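Local coordinates for membrane protein (Acinetobacter baumannii AB307-0294, PDB 5DL5) that is an outer-membrane beta-barrel of the OprD porin family that probably lets small solutes, including some antibiotics, into the cell, at residues R35-R41 with E418-D424. Numbering follows the deposited sequence.
Sequences RTGYLTR and EWRIFLD. With C8E ((hydroxyethyloxy)tri(ethyloxy)octane), chain B.
Thr36, Tyr38 and Thr40 pair antiparallel with Leu423, Ile421 and Trp419 through paired backbone hydrogen bonds, the one from Tyr38 N to Ile421 O being weak, and the two strand axes come within 4.7 Å. On the face carrying Arg35, Leu39 and Arg41, the charged groups sit toward the two ends of the ladder. Arg35 and Asp424 form a two-bond salt bridge, with Arg35 NE donating to Asp424 OD1 at 2.8 Å and NH2 to OD2 at 3.0 Å, the bend at chi3 (-83°) swinging the guanidinium alongside the carboxylate. OD2 has a second partner in Arg396 on the next strand. Between the charged ends, the Phe422 ring leans obliquely against Gly37, with Phe422 CD1 3.7 Å from Gly37 CA. This pairing of strand 29-43, near the N-terminus, with strand 416-428 at the C-terminal end is the seam that closes the OprD-family barrel; the charged face turns inward, while Tyr38, Ile421 and Trp419 lie on the outer surface. There Tyr38 CD1 packs against Ile421 CD1 at 4.1 Å. Arg41 puts both NE (2.7 Å) and NH2 on Glu418 OE2, approaching from one face of the carboxylate, whereas OE1 takes Arg420 NH2. The two arginines also bind a detergent molecule within the barrel: Arg41 NH1 donates to C8E O15 at 2.9 Å, and Arg420 NH2 meets C8E O21 at 2.7 Å in a nearly straight bond (169°).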
# COMPACT_ATOMS: atom_id res chain seq x y z
N ARG A 35 -7.66 -15.43 -4.85
CA ARG A 35 -7.48 -14.29 -5.72
C ARG A 35 -6.84 -14.75 -6.99
O ARG A 35 -5.79 -15.46 -6.95
CB ARG A 35 -6.53 -13.30 -5.06
CG ARG A 35 -6.11 -12.22 -6.02
CD ARG A 35 -5.38 -11.15 -5.23
NE ARG A 35 -6.28 -10.24 -4.60
CZ ARG A 35 -5.96 -9.48 -3.57
NH1 ARG A 35 -4.70 -9.53 -3.04
NH2 ARG A 35 -6.91 -8.65 -3.09
N THR A 36 -7.49 -14.47 -8.10
CA THR A 36 -6.90 -14.70 -9.41
C THR A 36 -6.47 -13.31 -9.92
O THR A 36 -7.29 -12.37 -10.03
CB THR A 36 -7.93 -15.29 -10.38
OG1 THR A 36 -8.73 -16.28 -9.73
CG2 THR A 36 -7.30 -15.87 -11.61
N GLY A 37 -5.22 -13.21 -10.35
CA GLY A 37 -4.75 -11.94 -10.96
C GLY A 37 -4.03 -12.01 -12.29
O GLY A 37 -3.45 -13.01 -12.68
N TYR A 38 -4.05 -10.88 -12.96
CA TYR A 38 -3.55 -10.64 -14.29
C TYR A 38 -3.05 -9.22 -14.27
O TYR A 38 -3.84 -8.30 -13.93
CB TYR A 38 -4.76 -10.66 -15.17
CG TYR A 38 -4.51 -10.42 -16.64
CD1 TYR A 38 -4.45 -9.14 -17.17
CD2 TYR A 38 -4.41 -11.49 -17.53
CE1 TYR A 38 -4.25 -8.92 -18.53
CE2 TYR A 38 -4.20 -11.27 -18.89
CZ TYR A 38 -4.12 -9.97 -19.36
OH TYR A 38 -3.89 -9.79 -20.70
N LEU A 39 -1.78 -8.99 -14.62
CA LEU A 39 -1.24 -7.66 -14.72
C LEU A 39 -0.27 -7.66 -15.90
O LEU A 39 0.69 -8.43 -15.94
CB LEU A 39 -0.53 -7.27 -13.41
CG LEU A 39 -0.11 -5.82 -13.18
CD1 LEU A 39 0.18 -5.50 -11.66
CD2 LEU A 39 1.01 -5.40 -14.10
N THR A 40 -0.53 -6.80 -16.87
CA THR A 40 0.34 -6.64 -18.00
C THR A 40 0.67 -5.15 -18.22
O THR A 40 -0.19 -4.26 -18.09
CB THR A 40 -0.34 -7.15 -19.33
OG1 THR A 40 -1.43 -6.30 -19.67
CG2 THR A 40 -0.85 -8.62 -19.22
N ARG A 41 1.87 -4.89 -18.68
CA ARG A 41 2.36 -3.55 -19.08
C ARG A 41 3.05 -3.67 -20.45
O ARG A 41 4.08 -4.40 -20.59
CB ARG A 41 3.43 -3.13 -18.11
CG ARG A 41 2.86 -2.81 -16.74
CD ARG A 41 3.71 -1.83 -15.88
NE ARG A 41 3.04 -1.73 -14.58
CZ ARG A 41 3.56 -1.21 -13.48
NH1 ARG A 41 4.76 -0.79 -13.47
NH2 ARG A 41 2.87 -1.18 -12.38
N GLU A 418 -1.24 -0.25 -19.31
CA GLU A 418 -1.27 -1.24 -18.24
C GLU A 418 -2.68 -1.75 -18.15
O GLU A 418 -3.61 -0.96 -18.16
CB GLU A 418 -0.94 -0.68 -16.87
CG GLU A 418 -1.02 -1.76 -15.75
CD GLU A 418 -0.61 -1.31 -14.33
OE1 GLU A 418 -1.30 -0.54 -13.72
OE2 GLU A 418 0.41 -1.79 -13.78
N TRP A 419 -2.84 -3.05 -18.02
CA TRP A 419 -4.15 -3.60 -17.56
C TRP A 419 -3.95 -4.44 -16.31
O TRP A 419 -2.97 -5.22 -16.28
CB TRP A 419 -4.71 -4.55 -18.58
CG TRP A 419 -5.29 -3.86 -19.74
CD1 TRP A 419 -4.65 -3.58 -20.90
CD2 TRP A 419 -6.66 -3.45 -19.93
NE1 TRP A 419 -5.49 -2.97 -21.75
CE2 TRP A 419 -6.74 -2.87 -21.20
CE3 TRP A 419 -7.82 -3.51 -19.13
CZ2 TRP A 419 -7.94 -2.36 -21.74
CZ3 TRP A 419 -9.01 -2.95 -19.62
CH2 TRP A 419 -9.05 -2.38 -20.93
N ARG A 420 -4.93 -4.39 -15.41
CA ARG A 420 -4.98 -5.26 -14.21
C ARG A 420 -6.35 -5.78 -14.05
O ARG A 420 -7.33 -5.03 -14.12
CB ARG A 420 -4.61 -4.65 -12.87
CG ARG A 420 -3.37 -3.83 -12.86
CD ARG A 420 -3.07 -3.36 -11.42
NE ARG A 420 -1.97 -2.44 -11.54
CZ ARG A 420 -1.50 -1.66 -10.55
NH1 ARG A 420 -1.93 -1.75 -9.26
NH2 ARG A 420 -0.57 -0.79 -10.85
N ILE A 421 -6.44 -7.09 -13.83
CA ILE A 421 -7.70 -7.69 -13.54
C ILE A 421 -7.51 -8.62 -12.31
O ILE A 421 -6.54 -9.49 -12.34
CB ILE A 421 -8.16 -8.51 -14.73
CG1 ILE A 421 -8.20 -7.63 -15.99
CG2 ILE A 421 -9.50 -9.16 -14.45
CD1 ILE A 421 -8.44 -8.38 -17.25
N PHE A 422 -8.49 -8.55 -11.36
CA PHE A 422 -8.44 -9.32 -10.14
C PHE A 422 -9.82 -9.81 -9.84
O PHE A 422 -10.73 -9.02 -9.73
CB PHE A 422 -7.93 -8.45 -8.97
CG PHE A 422 -6.44 -8.21 -9.02
CD1 PHE A 422 -5.52 -9.22 -8.60
CD2 PHE A 422 -5.93 -6.98 -9.46
CE1 PHE A 422 -4.14 -9.01 -8.64
CE2 PHE A 422 -4.52 -6.80 -9.51
CZ PHE A 422 -3.63 -7.85 -9.14
N LEU A 423 -9.94 -11.11 -9.73
CA LEU A 423 -11.08 -11.78 -9.16
C LEU A 423 -10.77 -12.25 -7.72
O LEU A 423 -9.86 -13.07 -7.53
CB LEU A 423 -11.40 -13.03 -10.02
CG LEU A 423 -12.47 -13.98 -9.52
CD1 LEU A 423 -13.74 -13.17 -9.46
CD2 LEU A 423 -12.68 -15.24 -10.39
N ASP A 424 -11.53 -11.78 -6.75
CA ASP A 424 -11.36 -12.02 -5.29
C ASP A 424 -12.59 -12.72 -4.83
O ASP A 424 -13.69 -12.18 -4.96
CB ASP A 424 -11.24 -10.69 -4.54
CG ASP A 424 -9.86 -10.05 -4.65
OD1 ASP A 424 -8.98 -10.69 -5.29
OD2 ASP A 424 -9.65 -8.88 -4.19
C6 C8E B . 11.85 -7.45 -10.00
C7 C8E B . 10.58 -7.47 -10.91
C8 C8E B . 10.62 -6.54 -12.15
O9 C8E B . 9.33 -5.94 -12.52
C10 C8E B . 9.49 -4.53 -12.50
C11 C8E B . 9.28 -4.00 -11.07
O12 C8E B . 8.95 -2.62 -11.07
C13 C8E B . 7.73 -2.24 -11.71
C14 C8E B . 6.61 -2.15 -10.71
O15 C8E B . 5.87 -0.93 -10.76
C16 C8E B . 6.57 0.32 -10.63
C17 C8E B . 5.58 1.23 -9.91
O18 C8E B . 4.25 0.75 -10.27
C19 C8E B . 3.28 0.82 -9.22
C20 C8E B . 1.92 0.43 -9.79
O21 C8E B . 0.74 0.70 -8.98
O HOH W 1 -9.81 -16.40 -7.20